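Local coordinates for PDZ domain protein (Parabacteroides distasonis, PDB 4L8N) that is of unknown function but joins PDZ domains at both ends to a DUF4136 domain and binds a magnesium ion, at residues A[245-250]-A[259-264]; A[129-134]-A[283-288]; A[163-168]-A[188-193]; A[134-139]-A[255-260]. One frame throughout, in Å; residues are numbered along the deposited sequence. Where two conformers were deposited one is given.

Contact 1. Residues A[245-250]-A[259-264]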
loop_
_atom_site.group_PDB
_atom_site.type_symbol
_atom_site.label_atom_id
_atom_site.label_comp_id
_atom_site.label_asym_id
_atom_site.label_seq_id
_atom_site.Cartn_x
_atom_site.Cartn_y
_atom_site.Cartn_z
ATOM N N GLY A 245 2.563 -12.560 4.090
ATOM C CA GLY A 245 3.896 -12.064 4.396
ATOM C C GLY A 245 4.906 -13.107 4.817
ATOM O O GLY A 245 4.547 -14.159 5.359
ATOM N N ILE A 246 6.189 -12.810 4.531
ATOM C CA ILE A 246 7.355 -13.605 4.926
ATOM C C ILE A 246 8.228 -12.675 5.794
ATOM O O ILE A 246 8.509 -11.535 5.397
ATOM C CB ILE A 246 8.134 -14.236 3.720
ATOM C CG1 ILE A 246 7.216 -15.071 2.796
ATOM C CG2 ILE A 246 9.341 -15.066 4.185
ATOM C CD1 ILE A 246 7.833 -15.424 1.387
ATOM N N ARG A 247 8.623 -13.172 6.982
ATOM C CA ARG A 247 9.470 -12.457 7.932
ATOM C C ARG A 247 10.741 -13.262 8.142
ATOM O O ARG A 247 10.654 -14.443 8.492
ATOM C CB ARG A 247 8.719 -12.232 9.261
ATOM C CG ARG A 247 9.146 -10.981 10.029
ATOM C CD ARG A 247 8.297 -10.752 11.278
ATOM N NE ARG A 247 7.398 -9.599 11.152
ATOM C CZ ARG A 247 6.070 -9.674 11.142
ATOM N NH1 ARG A 247 5.463 -10.848 11.278
ATOM N NH2 ARG A 247 5.338 -8.575 11.005
ATOM N N ILE A 248 11.937 -12.647 7.872
ATOM C CA ILE A 248 13.238 -13.342 8.062
ATOM C C ILE A 248 13.922 -12.725 9.306
ATOM O O ILE A 248 14.440 -11.602 9.242
ATOM C CB ILE A 248 14.165 -13.357 6.797
ATOM C CG1 ILE A 248 13.500 -14.077 5.596
ATOM C CG2 ILE A 248 15.569 -13.938 7.138
ATOM C CD1 ILE A 248 14.328 -14.113 4.275
ATOM N N ILE A 249 13.873 -13.448 10.445
ATOM C CA ILE A 249 14.366 -12.938 11.730
ATOM C C ILE A 249 15.759 -13.478 12.082
ATOM O O ILE A 249 15.956 -14.689 12.185
ATOM C CB ILE A 249 13.343 -13.236 12.885
ATOM C CG1 ILE A 249 11.918 -12.740 12.559
ATOM C CG2 ILE A 249 13.815 -12.658 14.223
ATOM C CD1 ILE A 249 10.906 -13.793 12.737
ATOM N N ASP A 250 16.692 -12.553 12.345
ATOM C CA ASP A 250 18.067 -12.799 12.785
ATOM C C ASP A 250 18.079 -13.490 14.144
ATOM O O ASP A 250 17.384 -13.046 15.062
ATOM C CB ASP A 250 18.797 -11.450 12.881
ATOM C CG ASP A 250 20.244 -11.445 13.351
ATOM O OD1 ASP A 250 20.828 -12.544 13.507
ATOM O OD2 ASP A 250 20.798 -10.334 13.549
ATOM N N LEU A 259 15.454 -8.864 9.598
ATOM C CA LEU A 259 16.421 -8.529 8.548
ATOM C C LEU A 259 15.718 -8.113 7.272
ATOM O O LEU A 259 16.097 -7.129 6.638
ATOM C CB LEU A 259 17.354 -9.717 8.244
ATOM C CG LEU A 259 18.194 -10.282 9.385
ATOM C CD1 LEU A 259 18.851 -11.542 8.950
ATOM C CD2 LEU A 259 19.299 -9.321 9.801
ATOM N N TRP A 260 14.698 -8.871 6.909
ATOM C CA TRP A 260 13.961 -8.724 5.668
ATOM C C TRP A 260 12.536 -9.216 5.878
ATOM O O TRP A 260 12.313 -10.262 6.531
ATOM C CB TRP A 260 14.683 -9.577 4.592
ATOM C CG TRP A 260 14.147 -9.494 3.188
ATOM C CD1 TRP A 260 14.639 -8.723 2.177
ATOM C CD2 TRP A 260 13.169 -10.357 2.594
ATOM N NE1 TRP A 260 13.986 -9.004 1.005
ATOM C CE2 TRP A 260 13.065 -9.995 1.232
ATOM C CE3 TRP A 260 12.351 -11.390 3.084
ATOM C CZ2 TRP A 260 12.205 -10.648 0.351
ATOM C CZ3 TRP A 260 11.452 -11.990 2.221
ATOM C CH2 TRP A 260 11.423 -11.655 0.861
ATOM N N GLU A 261 11.577 -8.447 5.332
ATOM C CA GLU A 261 10.153 -8.730 5.415
ATOM C C GLU A 261 9.510 -8.335 4.108
ATOM O O GLU A 261 9.805 -7.267 3.571
ATOM C CB GLU A 261 9.512 -7.984 6.617
ATOM C CG GLU A 261 8.083 -8.417 6.959
ATOM C CD GLU A 261 7.447 -7.808 8.200
ATOM O OE1 GLU A 261 8.022 -7.961 9.300
ATOM O OE2 GLU A 261 6.339 -7.237 8.089
ATOM N N CYS A 262 8.686 -9.232 3.565
ATOM C CA CYS A 262 7.938 -9.010 2.339
ATOM C C CYS A 262 6.484 -9.324 2.599
ATOM O O CYS A 262 6.150 -10.416 3.085
ATOM C CB CYS A 262 8.488 -9.812 1.166
ATOM S SG CYS A 262 7.804 -9.316 -0.442
ATOM N N GLU A 263 5.632 -8.312 2.365
ATOM C CA GLU A 263 4.196 -8.370 2.602
ATOM C C GLU A 263 3.439 -8.067 1.326
ATOM O O GLU A 263 3.652 -7.043 0.690
ATOM C CB GLU A 263 3.798 -7.376 3.713
ATOM C CG GLU A 263 2.451 -7.637 4.360
ATOM C CD GLU A 263 1.998 -6.565 5.328
ATOM O OE1 GLU A 263 2.620 -6.417 6.405
ATOM O OE2 GLU A 263 0.987 -5.895 5.025
ATOM N N ALA A 264 2.581 -8.986 0.945
ATOM C CA ALA A 264 1.691 -8.846 -0.204
ATOM C C ALA A 264 0.291 -8.511 0.303
ATOM O O ALA A 264 -0.230 -9.192 1.211
ATOM C CB ALA A 264 1.672 -10.127 -1.026
#
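Cys262 O takes two donors from the facing strand: Ile246 N lies 2.8 Å from Cys262 O, and Gly245 CA makes a softer CA-H...O contact, 3.1 Å from Cys262 O. This is the beta hairpin of strands 240-250 and 258-268, running antiparallel at 175° in the DUF4136 domain. Cys262 N returns the bond to Ile246 O, and at the next hydrogen-bonded pair Ile248 N reaches Trp260 O, also at 2.8 Å. Ile246, Ile248, Trp260 and Cys262 share the sheet face that helix 274-285 packs against. There chi1 of -176° carries the Trp260 indole out over this face, and chi2 turns its benzo side to the isoleucines: Ile248 CD1 lies 3.6 Å from CE3, and Ile246 CG2 sits at the ring edge beside CZ3. The indole NE1 bonds to Thr292. On the reverse face Arg247 and Glu261 run side by side as a salt bridge, but its NE-OE1 bond is weak and bent, and Arg247 has two conformers, so its detail is doubtful. At the turn end, Asp250 turns its carboxylate to the loop, bonding Ile254 and Arg257, and leaves CB against Leu259 CG at 3.7 Å.

Contact 2. Residues A[129-134]-A[283-288]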
loop_
_atom_site.group_PDB
_atom_site.type_symbol
_atom_site.label_atom_id
_atom_site.label_comp_id
_atom_site.label_asym_id
_atom_site.label_seq_id
_atom_site.Cartn_x
_atom_site.Cartn_y
_atom_site.Cartn_z
ATOM N N CYS A 129 3.731 -6.453 -8.945
ATOM C CA CYS A 129 3.156 -7.115 -7.762
ATOM C C CYS A 129 3.049 -6.167 -6.580
ATOM O O CYS A 129 3.940 -5.333 -6.346
ATOM C CB CYS A 129 3.950 -8.358 -7.394
ATOM S SG CYS A 129 3.835 -9.687 -8.609
ATOM N N PRO A 130 1.959 -6.300 -5.793
ATOM C CA PRO A 130 1.778 -5.395 -4.648
ATOM C C PRO A 130 2.516 -5.954 -3.448
ATOM O O PRO A 130 1.917 -6.430 -2.479
ATOM C CB PRO A 130 0.253 -5.352 -4.480
ATOM C CG PRO A 130 -0.203 -6.688 -4.956
ATOM C CD PRO A 130 0.837 -7.259 -5.894
ATOM N N PHE A 131 3.844 -5.949 -3.558
ATOM C CA PHE A 131 4.703 -6.445 -2.493
ATOM C C PHE A 131 5.360 -5.286 -1.773
ATOM O O PHE A 131 5.999 -4.458 -2.421
ATOM C CB PHE A 131 5.802 -7.393 -3.050
ATOM C CG PHE A 131 5.372 -8.650 -3.779
ATOM C CD1 PHE A 131 4.113 -9.212 -3.559
ATOM C CD2 PHE A 131 6.246 -9.301 -4.652
ATOM C CE1 PHE A 131 3.721 -10.380 -4.225
ATOM C CE2 PHE A 131 5.859 -10.474 -5.307
ATOM C CZ PHE A 131 4.597 -11.006 -5.094
ATOM N N LYS A 132 5.234 -5.233 -0.451
ATOM C CA LYS A 132 5.960 -4.257 0.345
ATOM C C LYS A 132 7.167 -5.030 0.913
ATOM O O LYS A 132 6.984 -6.006 1.656
ATOM C CB LYS A 132 5.070 -3.595 1.433
ATOM C CG LYS A 132 5.817 -2.707 2.450
ATOM C CD LYS A 132 6.166 -1.314 1.894
ATOM C CE LYS A 132 7.169 -0.599 2.774
ATOM N NZ LYS A 132 8.587 -0.983 2.491
ATOM N N THR A 133 8.389 -4.637 0.492
ATOM C CA THR A 133 9.634 -5.299 0.918
ATOM C C THR A 133 10.416 -4.299 1.719
ATOM O O THR A 133 10.774 -3.231 1.214
ATOM C CB THR A 133 10.417 -5.902 -0.285
ATOM O OG1 THR A 133 9.472 -6.587 -1.096
ATOM C CG2 THR A 133 11.464 -6.916 0.146
ATOM N N THR A 134 10.631 -4.646 2.997
ATOM C CA THR A 134 11.285 -3.830 4.016
ATOM C C THR A 134 12.444 -4.580 4.612
ATOM O O THR A 134 12.307 -5.746 4.983
ATOM C CB THR A 134 10.286 -3.465 5.114
ATOM O OG1 THR A 134 9.011 -3.152 4.544
ATOM C CG2 THR A 134 10.780 -2.326 5.996
ATOM N N PRO A 283 7.750 -17.686 -4.753
ATOM C CA PRO A 283 8.923 -17.559 -5.654
ATOM C C PRO A 283 9.138 -16.136 -6.206
ATOM O O PRO A 283 10.281 -15.737 -6.410
ATOM C CB PRO A 283 8.623 -18.554 -6.789
ATOM C CG PRO A 283 7.549 -19.444 -6.278
ATOM C CD PRO A 283 6.757 -18.634 -5.315
ATOM N N LEU A 284 8.067 -15.374 -6.445
ATOM C CA LEU A 284 8.193 -13.988 -6.929
ATOM C C LEU A 284 8.693 -13.061 -5.797
ATOM O O LEU A 284 9.602 -12.260 -6.016
ATOM C CB LEU A 284 6.863 -13.460 -7.503
ATOM C CG LEU A 284 6.268 -14.175 -8.705
ATOM C CD1 LEU A 284 4.838 -13.725 -8.918
ATOM C CD2 LEU A 284 7.116 -13.969 -9.983
HETATM N N MSE A 285 8.114 -13.201 -4.583
HETATM C CA MSE A 285 8.484 -12.458 -3.367
HETATM C C MSE A 285 9.937 -12.680 -2.952
HETATM O O MSE A 285 10.611 -11.723 -2.574
HETATM C CB MSE A 285 7.573 -12.879 -2.209
HETATM C CG MSE A 285 6.179 -12.317 -2.319
HETATM SE SE MSE A 285 4.940 -13.095 -1.070
HETATM C CE MSE A 285 5.683 -12.374 0.478
ATOM N N CYS A 286 10.422 -13.932 -3.018
ATOM C CA CYS A 286 11.788 -14.269 -2.603
ATOM C C CYS A 286 12.853 -13.915 -3.636
ATOM O O CYS A 286 14.045 -14.007 -3.309
ATOM C CB CYS A 286 11.883 -15.727 -2.194
ATOM S SG CYS A 286 10.944 -16.106 -0.698
HETATM N N MSE A 287 12.464 -13.448 -4.841
HETATM C CA MSE A 287 13.461 -13.012 -5.836
HETATM C C MSE A 287 14.213 -11.775 -5.315
HETATM O O MSE A 287 15.306 -11.465 -5.800
HETATM C CB MSE A 287 12.811 -12.732 -7.192
HETATM C CG MSE A 287 12.776 -13.966 -8.072
HETATM SE SE MSE A 287 11.897 -13.713 -9.790
HETATM C CE MSE A 287 13.169 -12.660 -10.547
ATOM N N GLN A 288 13.632 -11.083 -4.296
ATOM C CA GLN A 288 14.288 -9.933 -3.702
ATOM C C GLN A 288 15.069 -10.308 -2.447
ATOM O O GLN A 288 15.579 -9.415 -1.786
ATOM C CB GLN A 288 13.328 -8.774 -3.457
ATOM C CG GLN A 288 12.963 -8.091 -4.767
ATOM C CD GLN A 288 12.605 -6.668 -4.573
ATOM O OE1 GLN A 288 13.338 -5.760 -4.976
ATOM N NE2 GLN A 288 11.477 -6.453 -3.918
HETATM O O HOH W 1 8.878 -4.719 -2.782
HETATM O O HOH W 2 10.078 -8.890 -2.908
#
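Phe131 lays its ring across the side chain of Met285, a selenomethionine in this crystal, at about a right angle. From CB the chain heads toward the helix end, with CG anti to the carbonyl carbon (chi1 -60°). The six ring atoms then share one neighbour: Met285 CG stands 3.5 Å from the centroid of the Phe131 ring, 13° off its normal, a CH-pi contact over the centre. Farther out on the same side, Met285 SE is 4.7 Å from that centroid. Cys129 CB covers the opposite face, so the ring is sandwiched. At its far edge, Phe131 CE2 meets Leu284 CB in the ring plane at 3.8 Å. Cutting Phe131 back to an alanine is likely to leave Met285 CG and Cys129 CB facing each other across a gap, with the selenomethionine chain freer to turn.

Past the ring the contact turns polar. One water donates to Met285 O at 2.9 Å, accepts from Gln288 NE2 at 3.0 Å and also bonds Thr133 OG1. A second water links Thr133 OG1, at 2.6 Å, to Phe131 O, with a weak bond from Gln288 NE2. Since Gln288 OE1 accepts from the backbone N of Lys293 and Tyr294, the rotation of the carboxamide is fixed from both ends. Phe218 of the second subunit packs on Leu284 from outside. The arrangement is a Met-aromatic contact joining the end of helix 274-285 to strand 123-135 of the large mixed sheet.

Contact 3. Residues A[163-168]-A[188-193]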
loop_
_atom_site.group_PDB
_atom_site.type_symbol
_atom_site.label_atom_id
_atom_site.label_comp_id
_atom_site.label_asym_id
_atom_site.label_seq_id
_atom_site.Cartn_x
_atom_site.Cartn_y
_atom_site.Cartn_z
ATOM N N VAL A 163 2.265 -25.964 3.782
ATOM C CA VAL A 163 2.363 -25.674 2.339
ATOM C C VAL A 163 3.256 -24.456 2.141
ATOM O O VAL A 163 4.225 -24.538 1.384
ATOM C CB VAL A 163 0.974 -25.500 1.664
ATOM C CG1 VAL A 163 1.107 -25.017 0.215
ATOM C CG2 VAL A 163 0.180 -26.801 1.726
ATOM N N ILE A 164 2.949 -23.354 2.852
ATOM C CA ILE A 164 3.704 -22.098 2.841
ATOM C C ILE A 164 5.205 -22.372 3.109
ATOM O O ILE A 164 6.039 -22.047 2.272
ATOM C CB ILE A 164 3.114 -21.072 3.868
ATOM C CG1 ILE A 164 1.655 -20.682 3.532
ATOM C CG2 ILE A 164 4.003 -19.822 3.960
ATOM C CD1 ILE A 164 0.934 -19.838 4.641
ATOM N N ASN A 165 5.531 -23.005 4.239
ATOM C CA ASN A 165 6.908 -23.301 4.643
ATOM C C ASN A 165 7.652 -24.215 3.643
ATOM O O ASN A 165 8.851 -24.044 3.446
ATOM C CB ASN A 165 6.930 -23.893 6.048
ATOM C CG ASN A 165 6.508 -22.940 7.148
ATOM O OD1 ASN A 165 6.410 -21.715 6.973
ATOM N ND2 ASN A 165 6.337 -23.474 8.341
ATOM N N GLU A 166 6.948 -25.143 2.993
ATOM C CA GLU A 166 7.533 -26.014 1.971
ATOM C C GLU A 166 7.946 -25.185 0.743
ATOM O O GLU A 166 8.992 -25.468 0.162
ATOM C CB GLU A 166 6.553 -27.119 1.566
ATOM C CG GLU A 166 6.710 -28.401 2.364
ATOM C CD GLU A 166 5.687 -29.490 2.079
ATOM O OE1 GLU A 166 5.290 -29.661 0.901
ATOM O OE2 GLU A 166 5.300 -30.192 3.042
ATOM N N CYS A 167 7.140 -24.148 0.374
ATOM C CA CYS A 167 7.427 -23.235 -0.739
ATOM C C CYS A 167 8.656 -22.391 -0.420
ATOM O O CYS A 167 9.551 -22.267 -1.270
ATOM C CB CYS A 167 6.225 -22.345 -1.056
ATOM S SG CYS A 167 4.769 -23.231 -1.665
ATOM N N ILE A 168 8.692 -21.796 0.797
ATOM C CA ILE A 168 9.810 -20.967 1.245
ATOM C C ILE A 168 11.064 -21.825 1.351
ATOM O O ILE A 168 12.129 -21.384 0.895
ATOM C CB ILE A 168 9.521 -20.213 2.567
ATOM C CG1 ILE A 168 8.214 -19.412 2.467
ATOM C CG2 ILE A 168 10.711 -19.284 2.954
ATOM C CD1 ILE A 168 7.609 -19.150 3.774
ATOM N N ILE A 188 12.312 -18.227 10.060
ATOM C CA ILE A 188 11.322 -17.746 9.087
ATOM C C ILE A 188 9.939 -17.764 9.752
ATOM O O ILE A 188 9.564 -18.744 10.395
ATOM C CB ILE A 188 11.364 -18.476 7.700
ATOM C CG1 ILE A 188 12.548 -17.965 6.839
ATOM C CG2 ILE A 188 10.090 -18.214 6.897
ATOM C CD1 ILE A 188 13.811 -18.508 7.124
ATOM N N GLN A 189 9.214 -16.651 9.627
ATOM C CA GLN A 189 7.872 -16.465 10.175
ATOM C C GLN A 189 6.917 -15.973 9.091
ATOM O O GLN A 189 7.251 -15.080 8.316
ATOM C CB GLN A 189 7.907 -15.471 11.350
ATOM C CG GLN A 189 6.717 -15.571 12.317
ATOM C CD GLN A 189 7.038 -15.036 13.713
ATOM O OE1 GLN A 189 7.139 -13.814 13.946
ATOM N NE2 GLN A 189 7.203 -15.947 14.681
ATOM N N THR A 190 5.731 -16.571 9.018
ATOM C CA THR A 190 4.749 -16.121 8.035
ATOM C C THR A 190 3.509 -15.652 8.723
ATOM O O THR A 190 3.112 -16.165 9.774
ATOM C CB THR A 190 4.423 -17.148 6.952
ATOM O OG1 THR A 190 4.072 -18.403 7.532
ATOM C CG2 THR A 190 5.547 -17.312 5.984
ATOM N N PHE A 191 2.934 -14.630 8.132
ATOM C CA PHE A 191 1.673 -14.071 8.540
ATOM C C PHE A 191 0.768 -14.013 7.292
ATOM O O PHE A 191 1.242 -13.890 6.160
ATOM C CB PHE A 191 1.850 -12.718 9.248
ATOM C CG PHE A 191 2.630 -11.669 8.494
ATOM C CD1 PHE A 191 4.017 -11.754 8.380
ATOM C CD2 PHE A 191 1.990 -10.565 7.950
ATOM C CE1 PHE A 191 4.741 -10.755 7.725
ATOM C CE2 PHE A 191 2.715 -9.564 7.316
ATOM C CZ PHE A 191 4.085 -9.661 7.212
ATOM N N TYR A 192 -0.526 -14.190 7.509
ATOM C CA TYR A 192 -1.530 -14.230 6.443
ATOM C C TYR A 192 -2.888 -13.847 6.997
ATOM O O TYR A 192 -3.144 -13.998 8.192
ATOM C CB TYR A 192 -1.590 -15.630 5.784
ATOM C CG TYR A 192 -1.622 -16.760 6.789
ATOM C CD1 TYR A 192 -2.819 -17.170 7.370
ATOM C CD2 TYR A 192 -0.447 -17.378 7.210
ATOM C CE1 TYR A 192 -2.847 -18.164 8.346
ATOM C CE2 TYR A 192 -0.467 -18.404 8.155
ATOM C CZ TYR A 192 -1.672 -18.791 8.724
ATOM O OH TYR A 192 -1.709 -19.781 9.673
ATOM N N PHE A 193 -3.750 -13.370 6.117
ATOM C CA PHE A 193 -5.112 -12.964 6.417
ATOM C C PHE A 193 -5.946 -13.041 5.153
ATOM O O PHE A 193 -5.476 -12.672 4.075
ATOM C CB PHE A 193 -5.134 -11.528 6.999
ATOM C CG PHE A 193 -6.500 -10.954 7.300
ATOM C CD1 PHE A 193 -7.095 -11.140 8.552
ATOM C CD2 PHE A 193 -7.190 -10.203 6.346
ATOM C CE1 PHE A 193 -8.362 -10.595 8.840
ATOM C CE2 PHE A 193 -8.467 -9.672 6.633
ATOM C CZ PHE A 193 -9.030 -9.856 7.882
HETATM O O HOH W 3 6.468 -19.806 8.922
#
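Helix 158-175 lies against the mixed sheet of the DUF4136 domain, and here its apolar side meets strand 186-196. The short axes pass 9.9 Å apart at 131°. Thr190 is in the middle of the contact: its methyl CG2 fits between two isoleucines one helical turn apart, 3.6 Å from Ile164 CG2 and 3.5 Å from Ile168 CD1, the latter meeting it tip to tip. That placement follows from chi1 of 52°, which sets Thr190 OG1 between the backbone N and the carbonyl carbon and CG2 anti to the carbonyl carbon. Ile168 also slides past Ile188, its CD1 4.1 Å from Ile188 CG2.

The helix belongs to a beta-alpha-beta crossover, linking the parallel strands 147-150 and 178-179, and Phe150 of the first of these touches both Asn165 and Ile168. Farther along strand 186-196, Ile164 CD1 meets Tyr192 CD2 at 3.8 Å, approaching the ring obliquely, while the phenol OH bonds to Glu161 one turn back on the helix. Replacing Ile164 with an alanine would probably open a gap between the helix and the strand, leaving the Thr190 methyl and the Tyr192 ring without their shared neighbour. Beside the apolar row a water spans the two elements: it donates to Asn165 OD1 at 2.7 Å and bonds Thr190 OG1 at 3.1 Å.

Contact 4. Residues A[134-139]-A[255-260]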
loop_
_atom_site.group_PDB
_atom_site.type_symbol
_atom_site.label_atom_id
_atom_site.label_comp_id
_atom_site.label_asym_id
_atom_site.label_seq_id
_atom_site.Cartn_x
_atom_site.Cartn_y
_atom_site.Cartn_z
ATOM N N THR A 134 10.631 -4.646 2.997
ATOM C CA THR A 134 11.285 -3.830 4.016
ATOM C C THR A 134 12.444 -4.580 4.612
ATOM O O THR A 134 12.307 -5.746 4.983
ATOM C CB THR A 134 10.286 -3.465 5.114
ATOM O OG1 THR A 134 9.011 -3.152 4.544
ATOM C CG2 THR A 134 10.780 -2.326 5.996
ATOM N N VAL A 135 13.583 -3.909 4.708
ATOM C CA VAL A 135 14.788 -4.478 5.277
ATOM C C VAL A 135 15.254 -3.612 6.449
ATOM O O VAL A 135 14.858 -2.443 6.551
ATOM C CB VAL A 135 15.924 -4.707 4.230
ATOM C CG1 VAL A 135 15.422 -5.548 3.057
ATOM C CG2 VAL A 135 16.524 -3.392 3.738
ATOM N N THR A 136 16.124 -4.197 7.307
ATOM C CA THR A 136 16.764 -3.545 8.454
ATOM C C THR A 136 17.565 -2.320 7.954
ATOM O O THR A 136 18.066 -2.306 6.823
ATOM C CB THR A 136 17.632 -4.555 9.254
ATOM O OG1 THR A 136 18.215 -3.892 10.378
ATOM C CG2 THR A 136 18.743 -5.227 8.405
ATOM N N SER A 137 17.651 -1.290 8.787
ATOM C CA SER A 137 18.377 -0.078 8.434
ATOM C C SER A 137 19.863 -0.275 8.728
ATOM O O SER A 137 20.686 0.517 8.258
ATOM C CB SER A 137 17.801 1.137 9.158
ATOM O OG SER A 137 17.728 0.921 10.560
ATOM N N ASP A 138 20.215 -1.366 9.456
ATOM C CA ASP A 138 21.607 -1.759 9.737
ATOM C C ASP A 138 22.202 -2.325 8.451
ATOM O O ASP A 138 21.543 -3.107 7.761
ATOM C CB ASP A 138 21.686 -2.778 10.890
ATOM C CG ASP A 138 21.041 -2.318 12.187
ATOM O OD1 ASP A 138 21.014 -1.089 12.441
ATOM O OD2 ASP A 138 20.566 -3.182 12.951
ATOM N N GLY A 139 23.421 -1.906 8.134
ATOM C CA GLY A 139 24.117 -2.301 6.912
ATOM C C GLY A 139 24.802 -3.654 6.948
ATOM O O GLY A 139 25.872 -3.816 6.345
ATOM N N PRO A 255 19.896 -10.874 17.838
ATOM C CA PRO A 255 18.711 -11.751 17.881
ATOM C C PRO A 255 17.381 -11.006 17.991
ATOM O O PRO A 255 17.273 -10.074 18.774
ATOM C CB PRO A 255 18.967 -12.605 19.132
ATOM C CG PRO A 255 20.452 -12.676 19.221
ATOM C CD PRO A 255 20.926 -11.319 18.803
ATOM N N GLY A 256 16.407 -11.394 17.177
ATOM C CA GLY A 256 15.077 -10.792 17.189
ATOM C C GLY A 256 14.865 -9.694 16.167
ATOM O O GLY A 256 13.721 -9.334 15.883
ATOM N N ARG A 257 15.972 -9.143 15.619
ATOM C CA ARG A 257 15.973 -8.110 14.574
ATOM C C ARG A 257 15.443 -8.701 13.283
ATOM O O ARG A 257 15.934 -9.737 12.833
ATOM C CB ARG A 257 17.408 -7.560 14.368
ATOM C CG ARG A 257 17.590 -6.599 13.194
ATOM C CD ARG A 257 19.031 -6.137 13.049
ATOM N NE ARG A 257 19.937 -7.249 12.749
ATOM C CZ ARG A 257 21.198 -7.123 12.343
ATOM N NH1 ARG A 257 21.741 -5.923 12.196
ATOM N NH2 ARG A 257 21.929 -8.198 12.092
ATOM N N VAL A 258 14.427 -8.051 12.695
ATOM C CA VAL A 258 13.882 -8.476 11.411
ATOM C C VAL A 258 14.825 -7.941 10.344
ATOM O O VAL A 258 15.033 -6.721 10.247
ATOM C CB VAL A 258 12.413 -8.042 11.192
ATOM C CG1 VAL A 258 11.945 -8.416 9.787
ATOM C CG2 VAL A 258 11.505 -8.667 12.245
ATOM N N LEU A 259 15.454 -8.864 9.598
ATOM C CA LEU A 259 16.421 -8.529 8.548
ATOM C C LEU A 259 15.718 -8.113 7.272
ATOM O O LEU A 259 16.097 -7.129 6.638
ATOM C CB LEU A 259 17.354 -9.717 8.244
ATOM C CG LEU A 259 18.194 -10.282 9.385
ATOM C CD1 LEU A 259 18.851 -11.542 8.950
ATOM C CD2 LEU A 259 19.299 -9.321 9.801
ATOM N N TRP A 260 14.698 -8.871 6.909
ATOM C CA TRP A 260 13.961 -8.724 5.668
ATOM C C TRP A 260 12.536 -9.216 5.878
ATOM O O TRP A 260 12.313 -10.262 6.531
ATOM C CB TRP A 260 14.683 -9.577 4.592
ATOM C CG TRP A 260 14.147 -9.494 3.188
ATOM C CD1 TRP A 260 14.639 -8.723 2.177
ATOM C CD2 TRP A 260 13.169 -10.357 2.594
ATOM N NE1 TRP A 260 13.986 -9.004 1.005
ATOM C CE2 TRP A 260 13.065 -9.995 1.232
ATOM C CE3 TRP A 260 12.351 -11.390 3.084
ATOM C CZ2 TRP A 260 12.205 -10.648 0.351
ATOM C CZ3 TRP A 260 11.452 -11.990 2.221
ATOM C CH2 TRP A 260 11.423 -11.655 0.861
#
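Val135 faces Trp260 as an antiparallel non-hydrogen-bonded pair, the last rung where strands 123-135 and 258-268 run together in the mixed sheet before the first of them leaves it. This is the tight part. Val135 CG1 presses on Trp260 CD1 at 3.4 Å, touching the pyrrole side of the indole, and Leu259 O is approached by both Val135 CA, in a CA-H...O contact, and Thr136 N. The Thr136 N bond to Leu259 O is 3.0 Å long, but the donor stands 43° out of the carbonyl plane, consistent with the chain leaving the sheet here. Thr136 CB rests on Val258 O at 3.5 Å.

Beyond it the packing thins toward solvent. Ser137 is exposed and turns to the second subunit, where its OG bonds Gln189 of that chain, and the segments now meet through side chains. Arg257 spans this looser region: its extended start, with CG anti to the backbone N (chi1 173°), brings CD to 3.6 Å from Thr136 OG1, and a bend at chi3 turns the guanidinium toward Asp138. Its guanidinium has two carboxylate partners: NH2 goes back to Asp250 of the same hairpin, and NH1 goes forward to Asp138. The latter salt bridge is nearly straight, at 165°, with Arg257 NH1 meeting Asp138 OD2 on its anti side, in the guanidinium plane, at 3.1 Å.

Contacts 1, 2 and 3 are buried, whereas contact 4 is partly exposed at the sheet's end. Contacts 1 and 4 both use strand 258-268 and share Leu259 and Trp260: contact 1 pairs it with strand 240-250 through a regular run of backbone bonds, contact 4 with the end of strand 123-135 through one backbone bond and a salt bridge. Contacts 2 and 3 instead set helices on the sheet, the first with a ring, selenium and waters, the second mostly with aliphatic branches. Strand 186-196 of contact 3 pairs with strand 240-250 of contact 1. All four reach the second subunit: 1, 2 and 4 partly by packing, while Gln189 of contact 3 bonds Ser137 of that chain, mirroring contact 4.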